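Local coordinates for ABC transporter substrate-binding protein (PDB 6TFX) that binds the opine mannopinic acid as the periplasmic solute-binding protein of an ABC transporter, serving its import into the bacterium, at residues 281-286 with 346-351; 249-254 with 340-345. All coordinates share one frame; numbering follows the deposited sequence.

Contact 1 (281-286 with 346-351). With N72 ((2~{R})-2-[[(3~{R},4~{R},5~{S})-3,4,5,6-tetrakis(oxidanyl)-2-oxidanylidene-hexyl]amino]pentanedioic acid), chain C.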
loop_
_atom_site.group_PDB
_atom_site.type_symbol
_atom_site.label_atom_id
_atom_site.label_comp_id
_atom_site.label_asym_id
_atom_site.label_seq_id
_atom_site.Cartn_x
_atom_site.Cartn_y
_atom_site.Cartn_z
ATOM N N ALA A 281 -5.102 -17.296 -10.436
ATOM C CA ALA A 281 -6.363 -16.521 -10.412
ATOM C C ALA A 281 -7.576 -17.455 -10.466
ATOM O O ALA A 281 -8.535 -17.247 -9.725
ATOM C CB ALA A 281 -6.388 -15.538 -11.584
ATOM N N LYS A 282 -7.529 -18.505 -11.314
ATOM C CA LYS A 282 -8.641 -19.478 -11.423
ATOM C C LYS A 282 -8.824 -20.225 -10.109
ATOM O O LYS A 282 -9.946 -20.381 -9.645
ATOM C CB LYS A 282 -8.372 -20.491 -12.551
ATOM C CG LYS A 282 -9.139 -20.178 -13.834
ATOM C CD LYS A 282 -9.213 -21.381 -14.780
ATOM C CE LYS A 282 -8.055 -21.477 -15.752
ATOM N NZ LYS A 282 -8.170 -20.500 -16.869
ATOM N N TYR A 283 -7.708 -20.640 -9.480
ATOM C CA TYR A 283 -7.734 -21.370 -8.207
ATOM C C TYR A 283 -8.273 -20.496 -7.074
ATOM O O TYR A 283 -9.168 -20.925 -6.328
ATOM C CB TYR A 283 -6.323 -21.880 -7.858
ATOM C CG TYR A 283 -6.218 -22.444 -6.458
ATOM C CD1 TYR A 283 -6.779 -23.678 -6.138
ATOM C CD2 TYR A 283 -5.556 -21.746 -5.452
ATOM C CE1 TYR A 283 -6.737 -24.173 -4.837
ATOM C CE2 TYR A 283 -5.500 -22.236 -4.148
ATOM C CZ TYR A 283 -6.070 -23.464 -3.852
ATOM O OH TYR A 283 -5.989 -23.984 -2.579
ATOM N N ARG A 284 -7.703 -19.280 -6.923
ATOM C CA ARG A 284 -8.113 -18.372 -5.838
ATOM C C ARG A 284 -9.508 -17.799 -6.031
ATOM O O ARG A 284 -10.201 -17.581 -5.044
ATOM C CB ARG A 284 -7.096 -17.250 -5.640
ATOM C CG ARG A 284 -5.804 -17.760 -5.017
ATOM C CD ARG A 284 -4.808 -16.629 -4.792
ATOM N NE ARG A 284 -3.980 -16.930 -3.629
ATOM C CZ ARG A 284 -3.178 -16.054 -3.022
ATOM N NH1 ARG A 284 -3.047 -14.817 -3.498
ATOM N NH2 ARG A 284 -2.501 -16.410 -1.934
ATOM N N GLY A 285 -9.906 -17.576 -7.283
ATOM C CA GLY A 285 -11.246 -17.085 -7.623
ATOM C C GLY A 285 -11.203 -15.753 -8.340
ATOM O O GLY A 285 -10.541 -14.806 -7.877
ATOM N N GLU A 286 -11.945 -15.661 -9.458
ATOM C CA GLU A 286 -11.946 -14.490 -10.341
ATOM C C GLU A 286 -12.693 -13.258 -9.823
ATOM O O GLU A 286 -12.505 -12.179 -10.390
ATOM C CB GLU A 286 -12.455 -14.865 -11.748
ATOM C CG GLU A 286 -11.327 -15.157 -12.722
ATOM C CD GLU A 286 -11.035 -16.612 -13.043
ATOM O OE1 GLU A 286 -11.512 -17.511 -12.311
ATOM O OE2 GLU A 286 -10.314 -16.850 -14.038
ATOM N N ALA A 346 3.347 -17.628 -2.044
ATOM C CA ALA A 346 4.715 -18.136 -2.241
ATOM C C ALA A 346 4.699 -19.677 -2.356
ATOM O O ALA A 346 5.445 -20.250 -3.152
ATOM C CB ALA A 346 5.610 -17.695 -1.081
ATOM N N GLN A 347 3.824 -20.337 -1.578
ATOM C CA GLN A 347 3.699 -21.801 -1.648
ATOM C C GLN A 347 3.129 -22.239 -3.001
ATOM O O GLN A 347 3.541 -23.269 -3.536
ATOM C CB GLN A 347 2.837 -22.334 -0.505
ATOM C CG GLN A 347 3.610 -22.298 0.816
ATOM C CD GLN A 347 2.729 -22.383 2.026
ATOM O OE1 GLN A 347 1.498 -22.459 1.933
ATOM N NE2 GLN A 347 3.342 -22.337 3.196
ATOM N N LEU A 348 2.193 -21.463 -3.567
ATOM C CA LEU A 348 1.647 -21.801 -4.901
ATOM C C LEU A 348 2.736 -21.684 -5.963
ATOM O O LEU A 348 2.858 -22.566 -6.823
ATOM C CB LEU A 348 0.487 -20.887 -5.269
ATOM C CG LEU A 348 -0.800 -21.072 -4.437
ATOM C CD1 LEU A 348 -1.832 -20.052 -4.856
ATOM C CD2 LEU A 348 -1.399 -22.494 -4.607
ATOM N N ILE A 349 3.529 -20.591 -5.911
ATOM C CA ILE A 349 4.644 -20.356 -6.850
ATOM C C ILE A 349 5.695 -21.479 -6.692
ATOM O O ILE A 349 6.186 -22.005 -7.702
ATOM C CB ILE A 349 5.290 -18.967 -6.632
ATOM C CG1 ILE A 349 4.261 -17.822 -6.788
ATOM C CG2 ILE A 349 6.526 -18.762 -7.535
ATOM C CD1 ILE A 349 4.727 -16.573 -6.125
ATOM N N GLN A 350 6.046 -21.835 -5.429
ATOM C CA GLN A 350 7.010 -22.890 -5.149
ATOM C C GLN A 350 6.600 -24.189 -5.878
ATOM O O GLN A 350 7.422 -24.784 -6.570
ATOM C CB GLN A 350 7.081 -23.131 -3.646
ATOM C CG GLN A 350 7.976 -24.290 -3.246
ATOM C CD GLN A 350 7.955 -24.419 -1.746
ATOM O OE1 GLN A 350 6.884 -24.620 -1.135
ATOM N NE2 GLN A 350 9.110 -24.254 -1.108
ATOM N N ALA A 351 5.309 -24.553 -5.819
ATOM C CA ALA A 351 4.828 -25.760 -6.524
ATOM C C ALA A 351 4.901 -25.577 -8.053
ATOM O O ALA A 351 5.304 -26.505 -8.773
ATOM C CB ALA A 351 3.400 -26.079 -6.101
HETATM O OAB N72 C . -2.091 -12.985 -1.588
HETATM C CAF N72 C . -1.337 -11.771 -1.778
HETATM C CAG N72 C . -1.063 -10.899 -0.507
HETATM O OAC N72 C . -1.871 -11.231 0.575
HETATM C CAH N72 C . -0.872 -9.427 -0.878
HETATM O OAM N72 C . -1.239 -8.932 -2.109
HETATM C CAI N72 C . -1.272 -8.127 -0.209
HETATM O OAD N72 C . -2.473 -8.287 0.514
HETATM C CAJ N72 C . -0.108 -7.458 0.481
HETATM O OAE N72 C . 1.053 -7.717 0.072
HETATM C CAK N72 C . -0.353 -6.525 1.701
HETATM N N N72 C . -0.061 -5.150 1.373
HETATM C CA N72 C . 0.995 -4.437 1.986
HETATM C C N72 C . 2.017 -5.205 2.777
HETATM O O N72 C . 3.157 -5.735 2.467
HETATM C CB N72 C . 1.547 -3.393 1.011
HETATM C CG N72 C . 2.975 -2.875 1.191
HETATM C CD N72 C . 3.174 -1.451 0.667
HETATM O OE1 N72 C . 2.227 -0.600 0.664
HETATM O OE2 N72 C . 4.307 -1.125 0.249
HETATM O OXT N72 C . 1.535 -5.178 3.925
#
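Two flat groups of helix 277-284, the phenol ring of Tyr283 and the guanidinium of Arg284, meet the single side chain of Leu348. Its methyls come obliquely to the ring: CD1 of Leu348 lies 4.1 Å from CD2 of Tyr283, and CD2 of Leu348 is equally far from CE2 of the same ring. The edge of the guanidinium is given to the ligand. Arg284 NH1 donates to the sugar-chain hydroxyl OAB of mannopinic acid over 2.8 Å, with an angle of 150° at the hydrogen; OAB lies close to the guanidinium plane and the neighbouring ligand carbon CAF in it. Leu348 CD1 reaches the same arginine obliquely at NE, 4.0 Å away, in van der Waals contact. With CG of Tyr283 anti to its backbone N (chi1 171°), the ring swings across to the leucine while the arginine runs on to the pocket. NH2 of Arg284 is hydrogen-bonded to Gly341 O, a second hold that should limit rotation of the group presenting NH1 to the opine. This helix pair thus sets a pocket residue at the end of the opine's sugar chain. The contact joins the last turn of helix 277-284 to the middle of helix 340-353 and is partly buried, Tyr283 being exposed and Arg284 buried. Arg284 also touches Asn460 of strand 454-467, whereas Ala346 and Ile349 pack on Leu383 of strand 381-386.

Contact 2 (249-254 with 340-345). With N72 ((2~{R})-2-[[(3~{R},4~{R},5~{S})-3,4,5,6-tetrakis(oxidanyl)-2-oxidanylidene-hexyl]amino]pentanedioic acid), chain C.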
loop_
_atom_site.group_PDB
_atom_site.type_symbol
_atom_site.label_atom_id
_atom_site.label_comp_id
_atom_site.label_asym_id
_atom_site.label_seq_id
_atom_site.Cartn_x
_atom_site.Cartn_y
_atom_site.Cartn_z
ATOM N N GLU A 249 -4.244 -5.097 -5.156
ATOM C CA GLU A 249 -2.795 -5.026 -4.958
ATOM C C GLU A 249 -2.132 -6.041 -5.885
ATOM O O GLU A 249 -2.532 -7.211 -5.888
ATOM C CB GLU A 249 -2.461 -5.375 -3.494
ATOM C CG GLU A 249 -3.028 -4.362 -2.518
ATOM C CD GLU A 249 -2.648 -4.721 -1.098
ATOM O OE1 GLU A 249 -3.314 -5.601 -0.507
ATOM O OE2 GLU A 249 -1.671 -4.139 -0.581
ATOM N N LEU A 250 -1.162 -5.597 -6.694
ATOM C CA LEU A 250 -0.488 -6.514 -7.622
ATOM C C LEU A 250 0.692 -7.170 -6.949
ATOM O O LEU A 250 1.555 -6.466 -6.396
ATOM C CB LEU A 250 0.022 -5.749 -8.862
ATOM C CG LEU A 250 0.889 -6.500 -9.886
ATOM C CD1 LEU A 250 0.175 -7.705 -10.480
ATOM C CD2 LEU A 250 1.346 -5.568 -10.981
ATOM N N ASN A 251 0.768 -8.512 -7.082
ATOM C CA ASN A 251 1.864 -9.310 -6.553
ATOM C C ASN A 251 2.830 -9.590 -7.687
ATOM O O ASN A 251 2.390 -9.997 -8.769
ATOM C CB ASN A 251 1.324 -10.651 -6.039
ATOM C CG ASN A 251 0.188 -10.448 -5.067
ATOM O OD1 ASN A 251 -0.987 -10.778 -5.356
ATOM N ND2 ASN A 251 0.504 -9.858 -3.933
ATOM N N LEU A 252 4.120 -9.366 -7.456
ATOM C CA LEU A 252 5.127 -9.669 -8.473
ATOM C C LEU A 252 6.278 -10.377 -7.809
ATOM O O LEU A 252 6.519 -10.142 -6.612
ATOM C CB LEU A 252 5.719 -8.391 -9.069
ATOM C CG LEU A 252 4.768 -7.533 -9.906
ATOM C CD1 LEU A 252 4.524 -6.177 -9.226
ATOM C CD2 LEU A 252 5.348 -7.316 -11.288
ATOM N N LEU A 253 7.050 -11.145 -8.595
ATOM C CA LEU A 253 8.344 -11.679 -8.147
ATOM C C LEU A 253 9.348 -10.681 -8.707
ATOM O O LEU A 253 9.546 -10.627 -9.936
ATOM C CB LEU A 253 8.618 -13.059 -8.792
ATOM C CG LEU A 253 7.731 -14.177 -8.311
ATOM C CD1 LEU A 253 7.858 -15.395 -9.242
ATOM C CD2 LEU A 253 8.114 -14.562 -6.879
ATOM N N HIS A 254 9.963 -9.852 -7.822
ATOM C CA HIS A 254 10.988 -8.888 -8.225
ATOM C C HIS A 254 12.302 -9.638 -8.124
ATOM O O HIS A 254 12.647 -10.105 -7.038
ATOM C CB HIS A 254 11.024 -7.699 -7.267
ATOM C CG HIS A 254 9.757 -6.912 -7.322
ATOM N ND1 HIS A 254 9.592 -5.876 -8.234
ATOM C CD2 HIS A 254 8.628 -7.048 -6.590
ATOM C CE1 HIS A 254 8.360 -5.420 -8.042
ATOM N NE2 HIS A 254 7.735 -6.078 -7.061
ATOM N N PRO A 340 -0.388 -14.360 5.910
ATOM C CA PRO A 340 -0.902 -15.614 5.319
ATOM C C PRO A 340 -1.168 -15.616 3.822
ATOM O O PRO A 340 -0.920 -16.649 3.172
ATOM C CB PRO A 340 -2.168 -15.913 6.122
ATOM C CG PRO A 340 -1.927 -15.238 7.447
ATOM C CD PRO A 340 -1.146 -13.983 7.127
ATOM N N GLY A 341 -1.630 -14.487 3.281
ATOM C CA GLY A 341 -1.893 -14.378 1.847
ATOM C C GLY A 341 -0.623 -14.446 1.011
ATOM O O GLY A 341 -0.603 -15.111 -0.033
ATOM N N LEU A 342 0.464 -13.799 1.490
ATOM C CA LEU A 342 1.758 -13.844 0.795
ATOM C C LEU A 342 2.415 -15.212 0.992
ATOM O O LEU A 342 3.088 -15.733 0.088
ATOM C CB LEU A 342 2.725 -12.760 1.313
ATOM C CG LEU A 342 2.468 -11.371 0.774
ATOM C CD1 LEU A 342 3.325 -10.347 1.507
ATOM C CD2 LEU A 342 2.697 -11.294 -0.753
ATOM N N GLU A 343 2.257 -15.786 2.184
ATOM C CA GLU A 343 2.837 -17.093 2.443
ATOM C C GLU A 343 2.163 -18.147 1.527
ATOM O O GLU A 343 2.865 -18.938 0.896
ATOM C CB GLU A 343 2.669 -17.450 3.922
ATOM C CG GLU A 343 3.192 -18.836 4.257
ATOM C CD GLU A 343 3.278 -19.052 5.753
ATOM O OE1 GLU A 343 2.207 -19.240 6.376
ATOM O OE2 GLU A 343 4.404 -19.003 6.305
ATOM N N SER A 344 0.815 -18.133 1.436
ATOM C CA SER A 344 0.125 -19.101 0.582
ATOM C C SER A 344 0.472 -18.855 -0.892
ATOM O O SER A 344 0.718 -19.814 -1.616
ATOM C CB SER A 344 -1.383 -19.066 0.819
ATOM O OG SER A 344 -1.890 -17.780 0.527
ATOM N N LEU A 345 0.584 -17.576 -1.312
ATOM C CA LEU A 345 0.980 -17.285 -2.698
ATOM C C LEU A 345 2.395 -17.837 -2.982
ATOM O O LEU A 345 2.618 -18.469 -4.018
ATOM C CB LEU A 345 0.927 -15.777 -2.980
ATOM C CG LEU A 345 1.235 -15.362 -4.437
ATOM C CD1 LEU A 345 0.329 -16.083 -5.464
ATOM C CD2 LEU A 345 1.047 -13.892 -4.596
HETATM O OAB N72 C . -2.091 -12.985 -1.588
HETATM C CAF N72 C . -1.337 -11.771 -1.778
HETATM C CAG N72 C . -1.063 -10.899 -0.507
HETATM O OAC N72 C . -1.871 -11.231 0.575
HETATM C CAH N72 C . -0.872 -9.427 -0.878
HETATM O OAM N72 C . -1.239 -8.932 -2.109
HETATM C CAI N72 C . -1.272 -8.127 -0.209
HETATM O OAD N72 C . -2.473 -8.287 0.514
HETATM C CAJ N72 C . -0.108 -7.458 0.481
HETATM O OAE N72 C . 1.053 -7.717 0.072
HETATM C CAK N72 C . -0.353 -6.525 1.701
HETATM N N N72 C . -0.061 -5.150 1.373
HETATM C CA N72 C . 0.995 -4.437 1.986
HETATM C C N72 C . 2.017 -5.205 2.777
HETATM O O N72 C . 3.157 -5.735 2.467
HETATM C CB N72 C . 1.547 -3.393 1.011
HETATM C CG N72 C . 2.975 -2.875 1.191
HETATM C CD N72 C . 3.174 -1.451 0.667
HETATM O OE1 N72 C . 2.227 -0.600 0.664
HETATM O OE2 N72 C . 4.307 -1.125 0.249
HETATM O OXT N72 C . 1.535 -5.178 3.925
#
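Van der Waals contact of Leu345 CD2 with Asn251 CB and CG brings strand 240-255 against the first turns of helix 340-353. Leu345 CD2 sits 3.6 Å from Asn251 CB and equally close to its CG, the two side chains running obliquely past one another. CB of Leu345 already points to the strand, and with CG anti to the backbone N (chi1 -176°) CD2 meets Asn251. Leu342 touches the Asn251 side-chain amide loosely, and its CG and CD2 each lie against carbon CAG of mannopinic acid, CD2 at 3.8 Å, giving the sugar chain an apolar wall.

Polar contacts are made through the ligand. Glu249 grips it with both carboxylate oxygens, OE1 accepting from hydroxyl OAD at 3.0 Å and OE2 from the amine N at 2.7 Å. An extended chain beyond CG carries this carboxylate to the opine, and its negative charge would probably favour a protonated amine there. The side-chain amide of Asn251 also lies against the ligand, near its oxygen OAM. On the helix side, the carbonyl O of Gly341 is 3.0 Å from hydroxyl OAB, at most a weak hydrogen bond. Glu249, Asn251, Gly341 and Leu342 all belong to the ligand pocket of this family 5 solute-binding protein.

Backbone bonding ties the strand into its sheet: Asn251 pairs with Leu457 and Thr458 of strand 454-467, and Leu252 with Tyr384 of strand 381-386. Helix 340-353 lies over this sheet, with Leu345 also resting on Leu383, and the opine's sugar chain lies between helix start and strand.

Helix 340-353 serves both contacts, its first turns facing strand 240-255 in contact 2 and its middle facing helix 277-284 in contact 1. Their centres lie about 9 Å apart. Contact 2 is buried beside the mixed sheet, and its van der Waals junction sits beside polar groups directed at the ligand. Contact 1 lies farther out, about 21 Å from the chain centre, and mixes an exposed tyrosine with a buried arginine. That arginine bridges the two, and Ile349 CG2 packs on Leu253 CD1 at 4.0 Å. Both address mannopinic acid, but differently: contact 1 offers a donor at one end of the opine, contact 2 acceptors further along.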